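Local structure of fucose-binding lectin (Kordia periserrulae, 6HTN) at residues 42-55 and 67-80. The protein is a beta-propeller lectin that binds methyl alpha-L-fucopyranoside and probably recognises fucose-containing carbohydrates. Sequence-based numbering, arbitrary orientation. Where two conformers were deposited one is given.
Sequences LTNQFSAISGAGAT and RVYAIGTDGKIIEL. Unlike the reference sequence in segment 67-80: Asp-74 (reference Asn). With MFU (methyl alpha-L-fucopyranoside), chain H.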
ATOM      1  N   LEU A  42     -19.638 -14.687   5.865  0.70 23.16           N
ATOM      2  CA  LEU A  42     -18.825 -14.295   4.689  0.70 20.96           C
ATOM      3  C   LEU A  42     -17.429 -14.945   4.763  0.70 20.58           C
ATOM      4  O   LEU A  42     -16.832 -15.171   3.727  0.70 20.59           O
ATOM      5  CB  LEU A  42     -18.752 -12.764   4.625  0.70 21.58           C
ATOM      6  CG  LEU A  42     -17.805 -12.187   3.571  0.70 21.80           C
ATOM      7  CD1 LEU A  42     -18.372 -10.849   3.036  0.70 22.61           C
ATOM      8  CD2 LEU A  42     -16.411 -11.979   4.180  0.70 22.87           C
ATOM      9  N   THR A  43     -16.966 -15.201   5.981  1.00 20.67           N
ATOM     10  CA  THR A  43     -15.565 -15.615   6.254  1.00 20.97           C
ATOM     11  C   THR A  43     -15.146 -16.777   5.367  1.00 22.94           C
ATOM     12  O   THR A  43     -15.858 -17.813   5.314  1.00 22.48           O
ATOM     13  CB  THR A  43     -15.403 -15.976   7.711  1.00 21.11           C
ATOM     14  OG1 THR A  43     -15.681 -14.822   8.484  1.00 20.39           O
ATOM     15  CG2 THR A  43     -14.023 -16.498   8.060  1.00 21.73           C
ATOM     16  N   ASN A  44     -13.980 -16.629   4.713  1.00 19.54           N
ATOM     17  CA  ASN A  44     -13.276 -17.680   3.935  1.00 21.65           C
ATOM     18  C   ASN A  44     -14.004 -18.003   2.635  1.00 24.96           C
ATOM     19  O   ASN A  44     -13.548 -18.939   1.963  1.00 29.00           O
ATOM     20  CB  ASN A  44     -12.989 -18.910   4.811  1.00 21.45           C
ATOM     21  CG  ASN A  44     -11.872 -18.606   5.776  1.00 23.50           C
ATOM     22  OD1 ASN A  44     -11.034 -17.716   5.552  1.00 23.87           O
ATOM     23  ND2 ASN A  44     -11.793 -19.359   6.874  1.00 25.27           N
ATOM     24  N   GLN A  45     -15.058 -17.297   2.244  1.00 24.00           N
ATOM     25  CA  GLN A  45     -15.737 -17.611   0.988  1.00 22.81           C
ATOM     26  C   GLN A  45     -15.086 -16.950  -0.217  1.00 27.19           C
ATOM     27  O   GLN A  45     -15.190 -17.495  -1.327  1.00 25.58           O
ATOM     28  CB  GLN A  45     -17.206 -17.222   0.988  1.00 27.41           C
ATOM     29  CG  GLN A  45     -18.086 -18.005   1.934  1.00 27.99           C
ATOM     30  CD  GLN A  45     -19.548 -17.775   1.558  1.00 26.74           C
ATOM     31  OE1 GLN A  45     -19.955 -17.969   0.410  1.00 31.56           O
ATOM     32  NE2 GLN A  45     -20.320 -17.235   2.498  1.00 26.76           N
ATOM     33  N   PHE A  46     -14.476 -15.776  -0.048  0.70 23.19           N
ATOM     34  CA  PHE A  46     -14.125 -14.928  -1.206  0.70 21.51           C
ATOM     35  C   PHE A  46     -12.664 -14.429  -1.141  0.70 20.35           C
ATOM     36  O   PHE A  46     -12.240 -13.926  -0.104  0.70 21.31           O
ATOM     37  CB  PHE A  46     -15.053 -13.722  -1.288  0.70 22.53           C
ATOM     38  CG  PHE A  46     -16.521 -14.085  -1.242  0.70 22.78           C
ATOM     39  CD1 PHE A  46     -17.150 -14.649  -2.314  0.70 26.05           C
ATOM     40  CD2 PHE A  46     -17.225 -13.859  -0.073  0.70 25.23           C
ATOM     41  CE1 PHE A  46     -18.498 -14.979  -2.236  0.70 25.77           C
ATOM     42  CE2 PHE A  46     -18.597 -14.098  -0.019  0.70 25.14           C
ATOM     43  CZ  PHE A  46     -19.208 -14.699  -1.091  0.70 25.53           C
ATOM     44  N   SER A  47     -11.940 -14.609  -2.229  1.00 19.70           N
ATOM     45  CA  SER A  47     -10.558 -14.125  -2.399  1.00 19.52           C
ATOM     46  C   SER A  47     -10.588 -12.642  -2.785  1.00 20.52           C
ATOM     47  O   SER A  47     -11.458 -12.221  -3.581  1.00 21.48           O
ATOM     48  CB  SER A  47      -9.816 -14.933  -3.418  1.00 21.83           C
ATOM     49  OG  SER A  47      -9.516 -16.213  -2.849  1.00 23.45           O
ATOM     50  N   ALA A  48      -9.609 -11.875  -2.291  1.00 18.45           N
ATOM     51  CA  ALA A  48      -9.477 -10.465  -2.720  1.00 17.63           C
ATOM     52  C   ALA A  48      -8.011 -10.072  -2.599  1.00 20.11           C
ATOM     53  O   ALA A  48      -7.193 -10.871  -2.056  1.00 19.50           O
ATOM     54  CB  ALA A  48     -10.365  -9.593  -1.876  1.00 18.54           C
ATOM     55  N   ILE A  49      -7.672  -8.890  -3.069  1.00 18.50           N
ATOM     56  CA  ILE A  49      -6.278  -8.374  -3.008  1.00 18.47           C
ATOM     57  C   ILE A  49      -6.247  -6.994  -2.347  1.00 18.98           C
ATOM     58  O   ILE A  49      -5.186  -6.343  -2.328  1.00 21.32           O
ATOM     59  CB  ILE A  49      -5.629  -8.331  -4.393  1.00 16.85           C
ATOM     60  CG1 ILE A  49      -6.292  -7.318  -5.346  1.00 18.86           C
ATOM     61  CG2 ILE A  49      -5.588  -9.736  -4.983  1.00 19.99           C
ATOM     62  CD1 ILE A  49      -5.603  -7.206  -6.675  1.00 21.59           C
ATOM     63  N   SER A  50      -7.368  -6.555  -1.799  1.00 18.34           N
ATOM     64  CA  SER A  50      -7.435  -5.333  -0.981  1.00 19.36           C
ATOM     65  C   SER A  50      -8.261  -5.619   0.266  1.00 20.39           C
ATOM     66  O   SER A  50      -8.915  -6.649   0.328  1.00 21.13           O
ATOM     67  CB  SER A  50      -8.013  -4.182  -1.775  1.00 20.38           C
ATOM     68  OG  SER A  50      -9.429  -4.366  -1.904  1.00 19.52           O
ATOM     69  N   GLY A  51      -8.278  -4.611   1.120  1.00 21.89           N
ATOM     70  CA  GLY A  51      -9.297  -4.549   2.168  1.00 23.04           C
ATOM     71  C   GLY A  51     -10.654  -4.310   1.567  1.00 19.39           C
ATOM     72  O   GLY A  51     -10.838  -4.237   0.358  1.00 21.14           O
ATOM     73  N   ALA A  52     -11.648  -4.172   2.426  1.00 20.26           N
ATOM     74  CA  ALA A  52     -13.037  -4.059   1.984  1.00 22.06           C
ATOM     75  C   ALA A  52     -13.653  -2.809   2.601  1.00 22.03           C
ATOM     76  O   ALA A  52     -13.358  -2.460   3.745  1.00 31.79           O
ATOM     77  CB  ALA A  52     -13.759  -5.305   2.363  1.00 22.88           C
ATOM     78  N   GLY A  53     -14.395  -2.099   1.807  1.00 18.40           N
ATOM     79  CA  GLY A  53     -15.288  -1.051   2.309  1.00 19.26           C
ATOM     80  C   GLY A  53     -16.661  -1.656   2.506  1.00 18.22           C
ATOM     81  O   GLY A  53     -16.999  -2.620   1.809  1.00 21.87           O
ATOM     82  N   ALA A  54     -17.378  -1.160   3.485  1.00 15.82           N
ATOM     83  CA  ALA A  54     -18.693  -1.737   3.782  1.00 16.83           C
ATOM     84  C   ALA A  54     -19.716  -0.642   4.038  1.00 16.94           C
ATOM     85  O   ALA A  54     -19.374   0.389   4.677  1.00 19.94           O
ATOM     86  CB  ALA A  54     -18.554  -2.660   4.968  1.00 18.75           C
ATOM     87  N   THR A  55     -20.958  -0.968   3.728  1.00 16.81           N
ATOM     88  CA  THR A  55     -22.108  -0.107   4.079  1.00 17.26           C
ATOM     89  C   THR A  55     -23.272  -1.053   4.407  1.00 18.95           C
ATOM     90  O   THR A  55     -23.271  -2.210   3.954  1.00 19.49           O
ATOM     91  CB  THR A  55     -22.402   0.895   2.945  1.00 16.99           C
ATOM     92  OG1 THR A  55     -23.319   1.857   3.519  1.00 19.17           O
ATOM     93  CG2 THR A  55     -22.905   0.259   1.687  1.00 18.08           C
ATOM     94  N   ARG A  67     -23.499  -4.422   2.111  1.00 16.95           N
ATOM     95  CA  ARG A  67     -22.746  -4.469   0.865  1.00 18.46           C
ATOM     96  C   ARG A  67     -21.275  -4.219   1.195  1.00 18.85           C
ATOM     97  O   ARG A  67     -20.962  -3.275   1.922  1.00 17.40           O
ATOM     98  CB  ARG A  67     -23.271  -3.419  -0.122  1.00 17.06           C
ATOM     99  CG  ARG A  67     -24.716  -3.617  -0.560  1.00 18.22           C
ATOM    100  CD  ARG A  67     -24.868  -4.827  -1.431  1.00 21.38           C
ATOM    101  NE  ARG A  67     -26.255  -5.014  -1.920  1.00 20.11           N
ATOM    102  CZ  ARG A  67     -27.203  -5.634  -1.242  1.00 20.54           C
ATOM    103  NH1 ARG A  67     -27.007  -6.127  -0.026  1.00 20.27           N
ATOM    104  NH2 ARG A  67     -28.397  -5.742  -1.816  1.00 20.48           N
ATOM    105  N   VAL A  68     -20.423  -5.083   0.668  1.00 18.83           N
ATOM    106  CA  VAL A  68     -18.963  -5.056   0.916  1.00 18.77           C
ATOM    107  C   VAL A  68     -18.289  -4.974  -0.445  1.00 15.67           C
ATOM    108  O   VAL A  68     -18.673  -5.686  -1.377  1.00 16.82           O
ATOM    109  CB  VAL A  68     -18.550  -6.354   1.675  1.00 20.58           C
ATOM    110  CG1 VAL A  68     -17.098  -6.468   1.877  1.00 24.72           C
ATOM    111  CG2 VAL A  68     -19.247  -6.447   2.990  1.00 21.27           C
ATOM    112  N   TYR A  69     -17.286  -4.113  -0.559  1.00 18.21           N
ATOM    113  CA  TYR A  69     -16.577  -3.801  -1.814  1.00 17.58           C
ATOM    114  C   TYR A  69     -15.070  -3.967  -1.632  1.00 16.60           C
ATOM    115  O   TYR A  69     -14.495  -3.389  -0.704  1.00 18.11           O
ATOM    116  CB  TYR A  69     -16.918  -2.362  -2.265  1.00 14.56           C
ATOM    117  CG  TYR A  69     -18.393  -2.121  -2.480  1.00 13.99           C
ATOM    118  CD1 TYR A  69     -18.986  -2.462  -3.685  1.00 16.25           C
ATOM    119  CD2 TYR A  69     -19.191  -1.681  -1.438  1.00 16.68           C
ATOM    120  CE1 TYR A  69     -20.358  -2.307  -3.860  1.00 18.17           C
ATOM    121  CE2 TYR A  69     -20.556  -1.545  -1.589  1.00 15.96           C
ATOM    122  CZ  TYR A  69     -21.143  -1.877  -2.797  1.00 18.45           C
ATOM    123  OH  TYR A  69     -22.510  -1.805  -2.935  1.00 18.31           O
ATOM    124  N   ALA A  70     -14.457  -4.753  -2.495  1.00 17.10           N
ATOM    125  CA  ALA A  70     -13.021  -5.017  -2.452  1.00 15.75           C
ATOM    126  C   ALA A  70     -12.497  -5.117  -3.856  1.00 17.94           C
ATOM    127  O   ALA A  70     -13.267  -5.097  -4.801  1.00 18.83           O
ATOM    128  CB  ALA A  70     -12.730  -6.299  -1.682  1.00 17.55           C
ATOM    129  N   ILE A  71     -11.190  -5.210  -4.000  1.00 17.56           N
ATOM    130  CA  ILE A  71     -10.560  -5.506  -5.305  1.00 17.33           C
ATOM    131  C   ILE A  71     -10.381  -7.021  -5.417  1.00 17.42           C
ATOM    132  O   ILE A  71      -9.778  -7.637  -4.532  1.00 18.18           O
ATOM    133  CB  ILE A  71      -9.243  -4.752  -5.476  1.00 17.93           C
ATOM    134  CG1 ILE A  71      -9.389  -3.253  -5.189  1.00 19.85           C
ATOM    135  CG2 ILE A  71      -8.709  -5.024  -6.881  1.00 19.58           C
ATOM    136  CD1 ILE A  71     -10.555  -2.609  -5.898  1.00 20.95           C
ATOM    137  N   GLY A  72     -10.939  -7.600  -6.477  1.00 17.97           N
ATOM    138  CA  GLY A  72     -10.790  -9.051  -6.671  1.00 18.73           C
ATOM    139  C   GLY A  72      -9.441  -9.406  -7.281  1.00 21.55           C
ATOM    140  O   GLY A  72      -8.652  -8.537  -7.607  1.00 19.28           O
ATOM    141  N   THR A  73      -9.254 -10.716  -7.496  1.00 20.58           N
ATOM    142  CA  THR A  73      -7.953 -11.233  -7.943  1.00 20.40           C
ATOM    143  C   THR A  73      -7.725 -10.907  -9.409  1.00 21.04           C
ATOM    144  O   THR A  73      -6.588 -11.130  -9.859  1.00 21.72           O
ATOM    145  CB  THR A  73      -7.840 -12.730  -7.638  1.00 22.11           C
ATOM    146  OG1 THR A  73      -8.847 -13.362  -8.430  1.00 22.69           O
ATOM    147  CG2 THR A  73      -8.003 -13.014  -6.169  1.00 22.76           C
ATOM    148  N   ASP A  74      -8.702 -10.346 -10.115  1.00 19.48           N
ATOM    149  CA  ASP A  74      -8.513  -9.839 -11.502  1.00 22.07           C
ATOM    150  C   ASP A  74      -8.315  -8.312 -11.562  1.00 18.99           C
ATOM    151  O   ASP A  74      -8.321  -7.737 -12.663  1.00 19.82           O
ATOM    152  CB  ASP A  74      -9.713 -10.206 -12.369  1.00 26.17           C
ATOM    153  CG  ASP A  74     -11.031  -9.631 -11.836  1.00 29.56           C
ATOM    154  OD1 ASP A  74     -11.066  -9.032 -10.695  1.00 25.87           O
ATOM    155  OD2 ASP A  74     -12.070  -9.861 -12.534  1.00 35.38           O
ATOM    156  N   GLY A  75      -8.133  -7.652 -10.418  1.00 20.27           N
ATOM    157  CA  GLY A  75      -7.930  -6.193 -10.420  1.00 19.26           C
ATOM    158  C   GLY A  75      -9.222  -5.413 -10.513  1.00 19.29           C
ATOM    159  O   GLY A  75      -9.159  -4.183 -10.588  1.00 20.19           O
ATOM    160  N   LYS A  76     -10.377  -6.066 -10.527  1.00 20.01           N
ATOM    161  CA  LYS A  76     -11.657  -5.358 -10.677  1.00 19.54           C
ATOM    162  C   LYS A  76     -12.420  -5.365  -9.365  1.00 18.26           C
ATOM    163  O   LYS A  76     -12.280  -6.300  -8.545  1.00 19.43           O
ATOM    164  CB  LYS A  76     -12.465  -5.991 -11.797  1.00 22.95           C
ATOM    165  CG  LYS A  76     -11.734  -5.834 -13.129  1.00 27.81           C
ATOM    166  CD  LYS A  76     -12.583  -5.859 -14.340  1.00 33.93           C
ATOM    167  CE  LYS A  76     -11.831  -5.669 -15.615  1.00 35.72           C
ATOM    168  NZ  LYS A  76     -12.505  -6.326 -16.752  1.00 39.94           N
ATOM    169  N   ILE A  77     -13.209  -4.334  -9.147  1.00 19.03           N
ATOM    170  CA  ILE A  77     -14.044  -4.234  -7.940  1.00 19.31           C
ATOM    171  C   ILE A  77     -15.017  -5.408  -7.875  1.00 19.87           C
ATOM    172  O   ILE A  77     -15.681  -5.717  -8.880  1.00 21.93           O
ATOM    173  CB  ILE A  77     -14.751  -2.869  -7.810  1.00 19.31           C
ATOM    174  CG1 ILE A  77     -13.692  -1.757  -7.750  1.00 22.44           C
ATOM    175  CG2 ILE A  77     -15.662  -2.844  -6.598  1.00 20.81           C
ATOM    176  CD1 ILE A  77     -14.231  -0.355  -8.019  1.00 22.69           C
ATOM    177  N   ILE A  78     -15.078  -6.039  -6.701  0.70 19.42           N
ATOM    178  CA  ILE A  78     -16.087  -7.084  -6.394  0.70 21.32           C
ATOM    179  C   ILE A  78     -17.047  -6.519  -5.364  0.70 21.02           C
ATOM    180  O   ILE A  78     -16.625  -5.784  -4.450  0.70 20.21           O
ATOM    181  CB  ILE A  78     -15.440  -8.394  -5.927  0.70 22.45           C
ATOM    182  CG1 ILE A  78     -14.673  -8.252  -4.618  0.70 26.08           C
ATOM    183  CG2 ILE A  78     -14.547  -8.938  -7.018  0.70 23.71           C
ATOM    184  CD1 ILE A  78     -14.266  -9.603  -4.016  0.70 26.88           C
ATOM    185  N   GLU A  79     -18.326  -6.837  -5.522  1.00 18.93           N
ATOM    186  CA  GLU A  79     -19.386  -6.437  -4.602  1.00 17.24           C
ATOM    187  C   GLU A  79     -19.971  -7.725  -3.981  1.00 17.32           C
ATOM    188  O   GLU A  79     -20.400  -8.559  -4.770  1.00 21.70           O
ATOM    189  CB  GLU A  79     -20.461  -5.660  -5.334  1.00 18.47           C
ATOM    190  CG  GLU A  79     -21.654  -5.330  -4.425  1.00 19.68           C
ATOM    191  CD  GLU A  79     -22.812  -4.642  -5.133  1.00 19.65           C
ATOM    192  OE1 GLU A  79     -23.147  -5.080  -6.272  1.00 20.89           O
ATOM    193  OE2 GLU A  79     -23.427  -3.722  -4.506  1.00 19.19           O
ATOM    194  N   LEU A  80     -19.963  -7.806  -2.688  1.00 18.59           N
ATOM    195  CA  LEU A  80     -20.566  -8.932  -1.930  1.00 19.38           C
ATOM    196  C   LEU A  80     -21.781  -8.418  -1.165  1.00 21.51           C
ATOM    197  O   LEU A  80     -21.738  -7.357  -0.504  1.00 20.66           O
ATOM    198  CB  LEU A  80     -19.521  -9.566  -1.039  1.00 19.77           C
ATOM    199  CG  LEU A  80     -18.297 -10.042  -1.799  1.00 23.99           C
ATOM    200  CD1 LEU A  80     -17.181 -10.360  -0.806  1.00 27.47           C
ATOM    201  CD2 LEU A  80     -18.577 -11.216  -2.733  1.00 25.01           C
TER
HETATM  202  C1  MFU H 202     -28.363  -5.902  -5.674  1.00 21.88           C
HETATM  203  C2  MFU H 202     -26.950  -5.770  -6.240  1.00 19.05           C
HETATM  204  C3  MFU H 202     -26.753  -4.324  -6.687  1.00 21.24           C
HETATM  205  C4  MFU H 202     -26.945  -3.415  -5.515  1.00 19.71           C
HETATM  206  C5  MFU H 202     -28.395  -3.608  -4.993  1.00 20.36           C
HETATM  207  C6  MFU H 202     -28.662  -2.729  -3.795  1.00 18.88           C
HETATM  208  O1  MFU H 202     -29.241  -5.705  -6.796  1.00 25.44           O
HETATM  209  O2  MFU H 202     -26.844  -6.681  -7.338  1.00 22.62           O
HETATM  210  O3  MFU H 202     -25.461  -4.205  -7.291  1.00 22.00           O
HETATM  211  O4  MFU H 202     -26.077  -3.705  -4.426  1.00 20.81           O
HETATM  212  O5  MFU H 202     -28.526  -5.026  -4.574  1.00 21.28           O
HETATM  213  CM  MFU H 202     -30.587  -5.749  -6.286  1.00 30.02           C
HETATM  214  O   HOH W   1     -11.490 -12.312  -6.391  1.00 25.57           O
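With CG of Phe-46 beside its backbone N (chi1 -52°), the ring lies against Leu-80, whose CD2 comes over its centre. Leu-80 CD2 sits 3.6 Å from the centroid of the Phe-46 ring, 5° off its normal. This CH-pi contact closes one face of the ring; Gln-45 CB lies over the other, nearer the rim. Ser-50 turns its OG between its own N and carbonyl carbon (chi1 75°), where OG accepts the N-H of Ile-71 (N to OG 2.9 Å) and donates to Gly-51 O in the plane of that carbonyl. One hydroxyl thus takes up a backbone N-H in place of a carbonyl, beside the bond that Ile-49 N donates to Ile-71 O. Further along, Gly-53 and Tyr-69, then Thr-55 and Arg-67, form antiparallel hydrogen-bonded pairs. Between them Ala-54 faces Val-68, whose CG1 reaches Ala-52 CB at 3.6 Å. A water joins Ser-47 O to Thr-73 N. At the sugar, Arg-67 gives NE to O4 (2.8 Å) and NH2 to O5 of the fucoside, Glu-79 accepts from O3 and O4, and Tyr-69 OH donates to Glu-79 OE2 (2.6 Å) on its anti side, somewhat out of the carboxylate plane, helping to position it. Strands 53-58, 64-71 and 77-82 belong to one four-stranded antiparallel propeller blade; Leu-42 and Phe-46 lie between it and the preceding blade, touching Trp-87 of strand 87-89, while Leu-42 and Leu-80 also meet Leu-27 of strand 27-32.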